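Local coordinates for cypemycin cysteine dehydrogenase (decarboxylating) (Streptomyces sp, PDB 6JDD), which carries out the flavin-dependent oxidative decarboxylation of the C-terminal cysteine of the cypemycin precursor peptide during biosynthesis of this linaridin, at residues A9-H14 against C89-P94. Numbering follows the deposited sequence.
Sequences AELHVH and CFLVFP
Strands 10-14 and 90-92 lie side by side and parallel, pairing His12 with Phe90, Val13 with Leu91 and His14 with Val92; their axes approach to 4.7 Å at an angle of 18°. Four backbone hydrogen bonds join them: His12 N to Cys89 O, Leu91 N to His12 O, His14 N to Leu91 O and Phe93 N to His14 O. The first is the longest, 3.2 Å from His12 N to Cys89 O, and the most bent; the other three are nearly straight. Alternation of the paired residues sorts their side chains onto two faces. On one, the ring of Phe90 lies next to His12, touching its base rather than stacking: CD2 of Phe90 is 3.7 Å from CB of His12, and the rings are offset with little overlap, their planes 30° apart. Further along, CG1 of Val92 rests 4.1 Å from CD2 of His14, the two side chains pointing the same way. Both imidazoles have CG anti to the backbone N (chi1 -177° in His12), which sends them in the same direction. Ser43 OG is hydrogen-bonded to both His12 NE2 and His14 ND1, and Ser84 OG to His12 ND1, which would hold the rotation of the rings. Val13 and Leu91 turn to the opposite face, and the contacts around them are apolar. SG of Cys89 sits 3.6 Å from CB of Leu11, Leu91 CD1 loosely meets the methyls of Leu11 and Val13, and CG1 of Val13 lies 4.0 Å from CB of Phe93, near the edge of that ring. The chain turns a corner at Phe93 and Pro94, which are joined by a cis peptide bond. The side chain of His14 lies about 6 Å from a bound FAD. These are central strands of the parallel, Rossmann-like flavoprotein sheet, flanked by strands 39-44 and 123-127; helix 111-118 packs on the face bearing His12 and Phe90, and helix 172-185 touches Leu11, Cys89, Leu91 and Phe93.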
ATOM      1  N   ALA A   9      -7.897 -45.717  -1.888  1.00 51.44           N
ATOM      2  CA  ALA A   9      -7.494 -45.046  -3.154  1.00 53.34           C
ATOM      3  C   ALA A   9      -7.040 -43.590  -2.915  1.00 61.07           C
ATOM      4  O   ALA A   9      -6.081 -43.163  -3.565  1.00 61.38           O
ATOM      5  CB  ALA A   9      -8.642 -45.111  -4.144  1.00 43.60           C
ATOM      6  N   GLU A  10      -7.653 -42.914  -1.953  1.00 53.14           N
ATOM      7  CA  GLU A  10      -7.336 -41.492  -1.720  1.00 51.87           C
ATOM      8  C   GLU A  10      -7.406 -41.175  -0.229  1.00 54.65           C
ATOM      9  O   GLU A  10      -8.259 -41.737   0.425  1.00 58.36           O
ATOM     10  CB  GLU A  10      -8.427 -40.707  -2.443  1.00 54.61           C
ATOM     11  CG  GLU A  10      -8.199 -39.223  -2.561  1.00 60.75           C
ATOM     12  CD  GLU A  10      -9.052 -38.628  -3.657  1.00 52.67           C
ATOM     13  OE1 GLU A  10      -9.322 -39.334  -4.603  1.00 50.65           O
ATOM     14  OE2 GLU A  10      -9.429 -37.477  -3.560  1.00 76.19           O
ATOM     15  N   LEU A  11      -6.453 -40.404   0.291  1.00 50.51           N
ATOM     16  CA  LEU A  11      -6.598 -39.867   1.660  1.00 50.30           C
ATOM     17  C   LEU A  11      -6.341 -38.360   1.666  1.00 49.40           C
ATOM     18  O   LEU A  11      -6.047 -37.814   0.659  1.00 46.28           O
ATOM     19  CB  LEU A  11      -5.679 -40.637   2.607  1.00 44.87           C
ATOM     20  CG  LEU A  11      -4.210 -40.680   2.247  1.00 48.55           C
ATOM     21  CD1 LEU A  11      -3.531 -39.368   2.588  1.00 55.91           C
ATOM     22  CD2 LEU A  11      -3.568 -41.825   3.001  1.00 50.52           C
ATOM     23  N   HIS A  12      -6.556 -37.732   2.804  1.00 45.04           N
ATOM     24  CA  HIS A  12      -6.384 -36.290   3.039  1.00 38.51           C
ATOM     25  C   HIS A  12      -5.462 -36.100   4.226  1.00 42.26           C
ATOM     26  O   HIS A  12      -5.661 -36.789   5.237  1.00 44.06           O
ATOM     27  CB  HIS A  12      -7.714 -35.624   3.345  1.00 39.95           C
ATOM     28  CG  HIS A  12      -7.552 -34.158   3.503  1.00 40.33           C
ATOM     29  ND1 HIS A  12      -7.881 -33.279   2.510  1.00 44.02           N
ATOM     30  CD2 HIS A  12      -7.055 -33.424   4.512  1.00 39.41           C
ATOM     31  CE1 HIS A  12      -7.611 -32.061   2.917  1.00 39.22           C
ATOM     32  NE2 HIS A  12      -7.081 -32.122   4.113  1.00 40.46           N
ATOM     33  N   VAL A  13      -4.495 -35.204   4.077  1.00 41.43           N
ATOM     34  CA  VAL A  13      -3.539 -34.841   5.146  1.00 41.12           C
ATOM     35  C   VAL A  13      -3.829 -33.395   5.519  1.00 41.82           C
ATOM     36  O   VAL A  13      -3.839 -32.550   4.657  1.00 42.20           O
ATOM     37  CB  VAL A  13      -2.072 -35.067   4.753  1.00 41.31           C
ATOM     38  CG1 VAL A  13      -1.172 -34.607   5.863  1.00 39.68           C
ATOM     39  CG2 VAL A  13      -1.773 -36.523   4.435  1.00 43.54           C
ATOM     40  N   HIS A  14      -4.115 -33.160   6.788  1.00 40.06           N
ATOM     41  CA  HIS A  14      -4.339 -31.815   7.356  1.00 39.78           C
ATOM     42  C   HIS A  14      -3.132 -31.455   8.208  1.00 37.86           C
ATOM     43  O   HIS A  14      -2.842 -32.182   9.185  1.00 36.24           O
ATOM     44  CB  HIS A  14      -5.648 -31.776   8.135  1.00 37.61           C
ATOM     45  CG  HIS A  14      -5.940 -30.439   8.717  1.00 41.01           C
ATOM     46  ND1 HIS A  14      -6.006 -29.299   7.936  1.00 42.52           N
ATOM     47  CD2 HIS A  14      -6.131 -30.044   9.991  1.00 40.29           C
ATOM     48  CE1 HIS A  14      -6.243 -28.263   8.717  1.00 40.63           C
ATOM     49  NE2 HIS A  14      -6.294 -28.688   9.987  1.00 37.27           N
ATOM     50  N   CYS A  89      -9.670 -41.615   4.340  1.00 49.95           N
ATOM     51  CA  CYS A  89      -9.300 -41.303   5.737  1.00 49.65           C
ATOM     52  C   CYS A  89      -8.720 -39.890   5.805  1.00 46.98           C
ATOM     53  O   CYS A  89      -8.500 -39.279   4.766  1.00 47.48           O
ATOM     54  CB  CYS A  89      -8.378 -42.381   6.279  1.00 48.55           C
ATOM     55  SG  CYS A  89      -6.682 -42.226   5.677  1.00 56.01           S
ATOM     56  N   PHE A  90      -8.550 -39.388   7.017  1.00 43.34           N
ATOM     57  CA  PHE A  90      -8.087 -38.012   7.310  1.00 43.01           C
ATOM     58  C   PHE A  90      -7.010 -38.097   8.380  1.00 42.24           C
ATOM     59  O   PHE A  90      -7.268 -38.647   9.432  1.00 46.53           O
ATOM     60  CB  PHE A  90      -9.244 -37.140   7.779  1.00 39.20           C
ATOM     61  CG  PHE A  90     -10.271 -36.887   6.720  1.00 41.99           C
ATOM     62  CD1 PHE A  90     -11.221 -37.836   6.413  1.00 44.52           C
ATOM     63  CD2 PHE A  90     -10.249 -35.712   5.997  1.00 43.21           C
ATOM     64  CE1 PHE A  90     -12.157 -37.602   5.421  1.00 44.63           C
ATOM     65  CE2 PHE A  90     -11.203 -35.470   5.021  1.00 43.17           C
ATOM     66  CZ  PHE A  90     -12.152 -36.417   4.731  1.00 40.98           C
ATOM     67  N   LEU A  91      -5.811 -37.648   8.049  1.00 43.96           N
ATOM     68  CA  LEU A  91      -4.657 -37.701   8.974  1.00 42.72           C
ATOM     69  C   LEU A  91      -4.333 -36.258   9.334  1.00 44.13           C
ATOM     70  O   LEU A  91      -4.059 -35.495   8.431  1.00 48.90           O
ATOM     71  CB  LEU A  91      -3.456 -38.410   8.334  1.00 39.35           C
ATOM     72  CG  LEU A  91      -3.775 -39.702   7.588  1.00 47.14           C
ATOM     73  CD1 LEU A  91      -2.560 -40.205   6.816  1.00 54.57           C
ATOM     74  CD2 LEU A  91      -4.269 -40.786   8.542  1.00 48.42           C
ATOM     75  N   VAL A  92      -4.385 -35.915  10.610  1.00 39.19           N
ATOM     76  CA  VAL A  92      -3.919 -34.599  11.112  1.00 37.86           C
ATOM     77  C   VAL A  92      -2.446 -34.747  11.511  1.00 41.16           C
ATOM     78  O   VAL A  92      -2.150 -35.353  12.518  1.00 41.42           O
ATOM     79  CB  VAL A  92      -4.825 -34.096  12.244  1.00 38.68           C
ATOM     80  CG1 VAL A  92      -4.495 -32.664  12.624  1.00 39.40           C
ATOM     81  CG2 VAL A  92      -6.295 -34.207  11.856  1.00 35.39           C
ATOM     82  N   PHE A  93      -1.562 -34.228  10.673  1.00 44.38           N
ATOM     83  CA  PHE A  93      -0.137 -34.624  10.608  1.00 43.52           C
ATOM     84  C   PHE A  93       0.699 -33.399  10.287  1.00 44.27           C
ATOM     85  O   PHE A  93       0.669 -32.939   9.152  1.00 47.40           O
ATOM     86  CB  PHE A  93       0.052 -35.692   9.530  1.00 41.79           C
ATOM     87  CG  PHE A  93       1.448 -36.250   9.456  1.00 44.31           C
ATOM     88  CD1 PHE A  93       1.959 -37.008  10.494  1.00 46.15           C
ATOM     89  CD2 PHE A  93       2.244 -36.007   8.359  1.00 47.28           C
ATOM     90  CE1 PHE A  93       3.245 -37.511  10.443  1.00 54.57           C
ATOM     91  CE2 PHE A  93       3.530 -36.517   8.309  1.00 50.20           C
ATOM     92  CZ  PHE A  93       4.034 -37.267   9.349  1.00 52.42           C
ATOM     93  N   PRO A  94       1.344 -32.741  11.267  1.00 38.85           N
ATOM     94  CA  PRO A  94       1.079 -32.954  12.686  1.00 40.01           C
ATOM     95  C   PRO A  94      -0.174 -32.250  13.219  1.00 43.26           C
ATOM     96  O   PRO A  94      -0.762 -31.450  12.509  1.00 35.89           O
ATOM     97  CB  PRO A  94       2.286 -32.280  13.318  1.00 40.44           C
ATOM     98  CG  PRO A  94       2.507 -31.091  12.440  1.00 41.59           C
ATOM     99  CD  PRO A  94       2.272 -31.636  11.048  1.00 43.19           C
TER